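Local atomic coordinates of mortality factor 4-like protein 1 (Homo sapiens, PDB entry 2F5K), a protein that binds methylated histone H3 through its chromo domain and probably acts in chromatin-based gene regulation. Residues Arg28-His33 with Thr80-Gln85; Tyr38-Val43 with Tyr54-Ser59. All coordinates share one frame; numbering follows the deposited sequence.

One small chromo domain illustrates how a curved beta sheet is closed on itself and packed against by a helix. Interaction 2 (38-43 with 54-59) is made within the sheet: two neighbouring antiparallel strands share backbone hydrogen bonds and bury Ala40, Cys42, Tyr54, Ile56 and Tyr58, with Lys41 and His57 on the face opposite Ala40. Interaction 1 (28-33 with 80-85) sets helix 79-98 against the next strand of the same sheet, with no hydrogen bond between the segments and much less buried surface; of its touching residues only Leu30 and Asn81 are buried, and Lys84 is exposed. They meet where strand 28-32 pairs with strand 37-48, Arg28 NE salt-bridged to Glu39 OE2 and Cys31 packed on Ile56.

Interaction 1: Arg28-His33 with Thr80-Gln85; sequences RVLCFH and TNLQKQ
Leu30 carries most of this contact, its two methyl groups reaching different residues of the helix. Leu30 CD1 presses on Asn81, 3.6 Å from Asn81 CB, and meets CD2 of Leu82 in the next helical position. The other branch meets the end of Gln85, whose extended chain runs at about a right angle to the leucine, with Leu30 CD2 4.1 Å from Gln85 OE1. With CG beside the backbone N (chi1 -67°), the fork of Leu30 is directed at this first part of the helix. In the chromo domain fold a C-terminal helix packs against the sheet, and here strand 28-32 and helix 80-85 run at 38° to each other, their axes 10.0 Å apart at closest approach. Replacing Leu30 with an alanine would probably open a gap beneath Asn81 and leave Leu82 and Gln85 without their apolar partner. Nearer the C-terminal end of the strand Phe32 adds a looser contact, its CZ 4.4 Å from CD of Lys84, the ring meeting the lysine chain obliquely. The side-chain amides of Asn81 and Gln85 find their polar partners elsewhere: Asn81 ND2 donates to the carbonyl of Lys76, and Gln85 NE2 to that of Leu37.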
loop_
_atom_site.group_PDB
_atom_site.type_symbol
_atom_site.label_atom_id
_atom_site.label_comp_id
_atom_site.label_asym_id
_atom_site.label_seq_id
_atom_site.Cartn_x
_atom_site.Cartn_y
_atom_site.Cartn_z
ATOM N N ARG A 28 -9.528 2.576 -3.746
ATOM C CA ARG A 28 -8.752 1.403 -4.016
ATOM C C ARG A 28 -7.320 1.907 -4.242
ATOM O O ARG A 28 -7.118 2.893 -4.951
ATOM C CB ARG A 28 -9.294 0.694 -5.249
ATOM C CG ARG A 28 -8.445 -0.430 -5.764
ATOM C CD ARG A 28 -9.109 -1.133 -6.948
ATOM N NE ARG A 28 -8.644 -2.494 -7.188
ATOM C CZ ARG A 28 -8.981 -3.201 -8.265
ATOM N NH1 ARG A 28 -9.782 -2.655 -9.170
ATOM N NH2 ARG A 28 -8.529 -4.446 -8.448
ATOM N N VAL A 29 -6.339 1.218 -3.661
ATOM C CA VAL A 29 -4.957 1.690 -3.670
ATOM C C VAL A 29 -3.940 0.575 -3.724
ATOM O O VAL A 29 -4.250 -0.607 -3.647
ATOM C CB VAL A 29 -4.677 2.559 -2.384
ATOM C CG1 VAL A 29 -3.206 2.641 -2.070
ATOM C CG2 VAL A 29 -5.310 3.968 -2.481
ATOM N N LEU A 30 -2.693 0.949 -3.878
ATOM C CA LEU A 30 -1.659 -0.056 -3.831
ATOM C C LEU A 30 -0.893 0.331 -2.625
ATOM O O LEU A 30 -0.555 1.495 -2.449
ATOM C CB LEU A 30 -0.779 -0.027 -5.060
ATOM C CG LEU A 30 -1.481 -0.429 -6.359
ATOM C CD1 LEU A 30 -0.529 -0.161 -7.537
ATOM C CD2 LEU A 30 -1.821 -1.883 -6.296
ATOM N N CYS A 31 -0.610 -0.618 -1.769
ATOM C CA CYS A 31 0.055 -0.248 -0.560
ATOM C C CYS A 31 1.239 -1.133 -0.370
ATOM O O CYS A 31 1.151 -2.326 -0.605
ATOM C CB CYS A 31 -0.902 -0.391 0.636
ATOM S SG CYS A 31 -0.231 0.249 2.187
ATOM N N PHE A 32 2.339 -0.535 0.080
ATOM C CA PHE A 32 3.543 -1.257 0.396
ATOM C C PHE A 32 3.409 -1.951 1.753
ATOM O O PHE A 32 2.884 -1.379 2.707
ATOM C CB PHE A 32 4.729 -0.281 0.494
ATOM C CG PHE A 32 5.396 -0.000 -0.806
ATOM C CD1 PHE A 32 5.294 1.226 -1.397
ATOM C CD2 PHE A 32 6.155 -0.961 -1.421
ATOM C CE1 PHE A 32 5.942 1.490 -2.613
ATOM C CE2 PHE A 32 6.790 -0.702 -2.636
ATOM C CZ PHE A 32 6.650 0.507 -3.226
ATOM N N HIS A 33 3.909 -3.173 1.835
ATOM C CA HIS A 33 3.919 -3.883 3.085
ATOM C C HIS A 33 5.340 -4.364 3.386
ATOM O O HIS A 33 6.028 -3.798 4.242
ATOM C CB HIS A 33 2.901 -5.026 3.096
ATOM C CG HIS A 33 2.953 -5.840 4.345
ATOM N ND1 HIS A 33 3.317 -7.172 4.354
ATOM C CD2 HIS A 33 2.700 -5.507 5.635
ATOM C CE1 HIS A 33 3.275 -7.625 5.595
ATOM N NE2 HIS A 33 2.902 -6.635 6.391
ATOM N N THR A 80 1.240 2.980 -14.133
ATOM C CA THR A 80 2.632 3.126 -13.700
ATOM C C THR A 80 2.915 2.325 -12.413
ATOM O O THR A 80 3.939 1.663 -12.299
ATOM C CB THR A 80 2.962 4.609 -13.413
ATOM O OG1 THR A 80 3.095 5.313 -14.642
ATOM C CG2 THR A 80 4.402 4.741 -12.843
ATOM N N ASN A 81 2.043 2.448 -11.422
ATOM C CA ASN A 81 2.246 1.702 -10.178
ATOM C C ASN A 81 1.971 0.201 -10.289
ATOM O O ASN A 81 2.664 -0.596 -9.657
ATOM C CB ASN A 81 1.542 2.361 -9.019
ATOM C CG ASN A 81 2.085 3.736 -8.763
ATOM O OD1 ASN A 81 3.269 3.963 -8.970
ATOM N ND2 ASN A 81 1.232 4.667 -8.336
ATOM N N LEU A 82 1.019 -0.186 -11.144
ATOM C CA LEU A 82 0.785 -1.616 -11.409
ATOM C C LEU A 82 2.024 -2.234 -12.056
ATOM O O LEU A 82 2.390 -3.348 -11.736
ATOM C CB LEU A 82 -0.464 -1.837 -12.279
ATOM C CG LEU A 82 -1.741 -1.591 -11.510
ATOM C CD1 LEU A 82 -2.937 -1.323 -12.442
ATOM C CD2 LEU A 82 -2.013 -2.768 -10.531
ATOM N N GLN A 83 2.671 -1.504 -12.967
ATOM C CA GLN A 83 3.906 -1.970 -13.580
ATOM C C GLN A 83 4.994 -2.109 -12.514
ATOM O O GLN A 83 5.812 -3.007 -12.567
ATOM C CB GLN A 83 4.386 -0.939 -14.604
ATOM C CG GLN A 83 5.619 -1.343 -15.320
ATOM C CD GLN A 83 5.472 -2.719 -15.964
ATOM O OE1 GLN A 83 4.337 -3.151 -16.297
ATOM N NE2 GLN A 83 6.611 -3.414 -16.150
ATOM N N LYS A 84 5.021 -1.181 -11.564
ATOM C CA LYS A 84 6.001 -1.229 -10.477
ATOM C C LYS A 84 5.685 -2.447 -9.599
ATOM O O LYS A 84 6.586 -3.154 -9.150
ATOM C CB LYS A 84 5.953 0.056 -9.648
ATOM C CG LYS A 84 6.670 0.011 -8.312
ATOM C CD LYS A 84 6.627 1.390 -7.521
ATOM C CE LYS A 84 7.326 2.511 -8.297
ATOM N NZ LYS A 84 8.130 3.414 -7.417
ATOM N N GLN A 85 4.391 -2.676 -9.367
ATOM C CA GLN A 85 3.974 -3.822 -8.562
ATOM C C GLN A 85 4.521 -5.094 -9.156
ATOM O O GLN A 85 5.067 -5.945 -8.454
ATOM C CB GLN A 85 2.452 -3.967 -8.518
ATOM C CG GLN A 85 1.998 -5.200 -7.687
ATOM C CD GLN A 85 0.483 -5.262 -7.513
ATOM O OE1 GLN A 85 -0.264 -4.970 -8.456
ATOM N NE2 GLN A 85 0.030 -5.605 -6.320
#

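Interaction 2: Tyr38-Val43 with Tyr54-Ser59; sequences YEAKCV and YFIHYS
CB of Tyr38 approaches the edge of the Tyr58 ring, 3.9 Å from Tyr58 CD2. Over the centre of one face of that ring lies CD1 of Ile56, a methyl that also meets CB of Ala40, though how closely is doubtful. Cys42 meets the Tyr54 ring obliquely: Cys42 SG, set anti to the backbone N (chi1 172°), comes within 3.5 Å of Tyr54 CD2 in a sulfur-aromatic contact. The Phe55 ring lies obliquely against CB of Val43, and the backbone N of Ser59 sits over one face of the His57 imidazole, toward its rim. These side chains belong to the hairpin of strands 37-48 and 51-58, part of the curved antiparallel sheet of the chromo domain. Lys41 and His57 form a hydrogen-bonded antiparallel pair, the bond from Lys41 N to His57 O (3.0 Å) being nearly straight at 173° and its return from His57 N to Lys41 O measuring 3.2 Å. Beyond them Val43 N makes a weak, bent bond to Phe55 O. At the other end Glu39 O receives weak bonds from both N and OG of Ser59, and a water donates to Glu39 O and Ser59 O. Trp61, whose carbonyl accepts a hydrogen bond from His57 NE2, rests against the rings of Tyr38 and Tyr58, a grouping consistent with the aromatic cage in which chromo domains hold methylated lysine.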
loop_
_atom_site.group_PDB
_atom_site.type_symbol
_atom_site.label_atom_id
_atom_site.label_comp_id
_atom_site.label_asym_id
_atom_site.label_seq_id
_atom_site.Cartn_x
_atom_site.Cartn_y
_atom_site.Cartn_z
ATOM N N TYR A 38 0.653 -4.267 -2.516
ATOM C CA TYR A 38 -0.604 -5.027 -2.564
ATOM C C TYR A 38 -1.793 -4.157 -2.882
ATOM O O TYR A 38 -1.841 -2.985 -2.535
ATOM C CB TYR A 38 -0.873 -5.718 -1.215
ATOM C CG TYR A 38 0.242 -6.623 -0.768
ATOM C CD1 TYR A 38 1.345 -6.116 -0.081
ATOM C CD2 TYR A 38 0.207 -7.980 -1.032
ATOM C CE1 TYR A 38 2.372 -6.922 0.309
ATOM C CE2 TYR A 38 1.240 -8.810 -0.620
ATOM C CZ TYR A 38 2.312 -8.262 0.043
ATOM O OH TYR A 38 3.324 -9.063 0.445
ATOM N N GLU A 39 -2.801 -4.757 -3.487
ATOM C CA GLU A 39 -4.016 -4.028 -3.711
ATOM C C GLU A 39 -4.601 -3.786 -2.348
ATOM O O GLU A 39 -4.396 -4.580 -1.442
ATOM C CB GLU A 39 -4.963 -4.833 -4.577
ATOM C CG GLU A 39 -6.215 -4.093 -4.992
ATOM C CD GLU A 39 -7.125 -4.952 -5.861
ATOM O OE1 GLU A 39 -6.636 -5.827 -6.591
ATOM O OE2 GLU A 39 -8.335 -4.739 -5.828
ATOM N N ALA A 40 -5.310 -2.684 -2.179
ATOM C CA ALA A 40 -5.819 -2.382 -0.869
ATOM C C ALA A 40 -6.809 -1.267 -0.926
ATOM O O ALA A 40 -6.907 -0.582 -1.950
ATOM C CB ALA A 40 -4.677 -2.011 0.064
ATOM N N LYS A 41 -7.515 -1.088 0.191
ATOM C CA LYS A 41 -8.519 -0.044 0.375
ATOM C C LYS A 41 -8.120 0.915 1.501
ATOM O O LYS A 41 -7.560 0.516 2.525
ATOM C CB LYS A 41 -9.883 -0.665 0.730
ATOM C CG LYS A 41 -10.918 -0.552 -0.350
ATOM C CD LYS A 41 -10.469 -1.312 -1.619
ATOM C CE LYS A 41 -11.606 -1.434 -2.631
ATOM N NZ LYS A 41 -11.248 -2.344 -3.773
ATOM N N CYS A 42 -8.430 2.185 1.303
ATOM C CA CYS A 42 -8.167 3.192 2.301
ATOM C C CYS A 42 -9.401 3.337 3.205
ATOM O O CYS A 42 -10.321 4.105 2.911
ATOM C CB CYS A 42 -7.848 4.510 1.608
ATOM S SG CYS A 42 -7.725 5.909 2.739
ATOM N N VAL A 43 -9.428 2.577 4.290
ATOM C CA VAL A 43 -10.576 2.606 5.200
ATOM C C VAL A 43 -10.643 3.902 5.998
ATOM O O VAL A 43 -11.705 4.497 6.121
ATOM C CB VAL A 43 -10.582 1.402 6.163
ATOM C CG1 VAL A 43 -11.800 1.458 7.074
ATOM C CG2 VAL A 43 -10.571 0.105 5.396
ATOM N N TYR A 54 -2.807 6.639 7.163
ATOM C CA TYR A 54 -3.921 5.918 6.572
ATOM C C TYR A 54 -4.115 4.570 7.205
ATOM O O TYR A 54 -3.163 3.814 7.403
ATOM C CB TYR A 54 -3.720 5.721 5.075
ATOM C CG TYR A 54 -3.687 7.001 4.296
ATOM C CD1 TYR A 54 -2.481 7.588 3.953
ATOM C CD2 TYR A 54 -4.859 7.625 3.910
ATOM C CE1 TYR A 54 -2.435 8.742 3.235
ATOM C CE2 TYR A 54 -4.830 8.788 3.191
ATOM C CZ TYR A 54 -3.614 9.346 2.851
ATOM O OH TYR A 54 -3.576 10.519 2.135
ATOM N N PHE A 55 -5.356 4.261 7.529
ATOM C CA PHE A 55 -5.643 2.941 8.046
ATOM C C PHE A 55 -6.005 2.095 6.834
ATOM O O PHE A 55 -6.850 2.485 6.021
ATOM C CB PHE A 55 -6.766 2.989 9.088
ATOM C CG PHE A 55 -7.065 1.658 9.712
ATOM C CD1 PHE A 55 -6.117 1.010 10.481
ATOM C CD2 PHE A 55 -8.297 1.047 9.512
ATOM C CE1 PHE A 55 -6.395 -0.245 11.061
ATOM C CE2 PHE A 55 -8.592 -0.204 10.074
ATOM C CZ PHE A 55 -7.640 -0.856 10.849
ATOM N N ILE A 56 -5.360 0.944 6.682
ATOM C CA ILE A 56 -5.644 0.168 5.489
ATOM C C ILE A 56 -6.024 -1.305 5.644
ATOM O O ILE A 56 -5.513 -2.046 6.500
ATOM C CB ILE A 56 -4.507 0.296 4.445
ATOM C CG1 ILE A 56 -3.629 -0.932 4.451
ATOM C CG2 ILE A 56 -3.673 1.588 4.615
ATOM C CD1 ILE A 56 -3.216 -1.313 3.096
ATOM N N HIS A 57 -6.914 -1.731 4.772
ATOM C CA HIS A 57 -7.255 -3.129 4.712
ATOM C C HIS A 57 -6.673 -3.666 3.423
ATOM O O HIS A 57 -6.963 -3.161 2.340
ATOM C CB HIS A 57 -8.772 -3.349 4.743
ATOM C CG HIS A 57 -9.179 -4.694 4.239
ATOM N ND1 HIS A 57 -9.862 -4.868 3.055
ATOM C CD2 HIS A 57 -8.967 -5.936 4.737
ATOM C CE1 HIS A 57 -10.060 -6.159 2.851
ATOM N NE2 HIS A 57 -9.530 -6.829 3.859
ATOM N N TYR A 58 -5.832 -4.675 3.534
ATOM C CA TYR A 58 -5.271 -5.249 2.343
ATOM C C TYR A 58 -6.320 -6.197 1.786
ATOM O O TYR A 58 -6.839 -7.072 2.510
ATOM C CB TYR A 58 -3.960 -5.945 2.645
ATOM C CG TYR A 58 -2.891 -5.000 3.176
ATOM C CD1 TYR A 58 -2.863 -4.639 4.530
ATOM C CD2 TYR A 58 -1.905 -4.461 2.323
ATOM C CE1 TYR A 58 -1.878 -3.792 5.027
ATOM C CE2 TYR A 58 -0.931 -3.621 2.807
ATOM C CZ TYR A 58 -0.928 -3.278 4.160
ATOM O OH TYR A 58 0.023 -2.447 4.669
ATOM N N SER A 59 -6.656 -5.993 0.514
ATOM C CA SER A 59 -7.691 -6.787 -0.114
ATOM C C SER A 59 -7.341 -8.252 -0.208
ATOM O O SER A 59 -6.218 -8.638 -0.527
ATOM C CB SER A 59 -8.117 -6.221 -1.466
ATOM O OG SER A 59 -7.009 -5.752 -2.181
HETATM O O HOH W 1 -3.576 -7.645 -1.653
#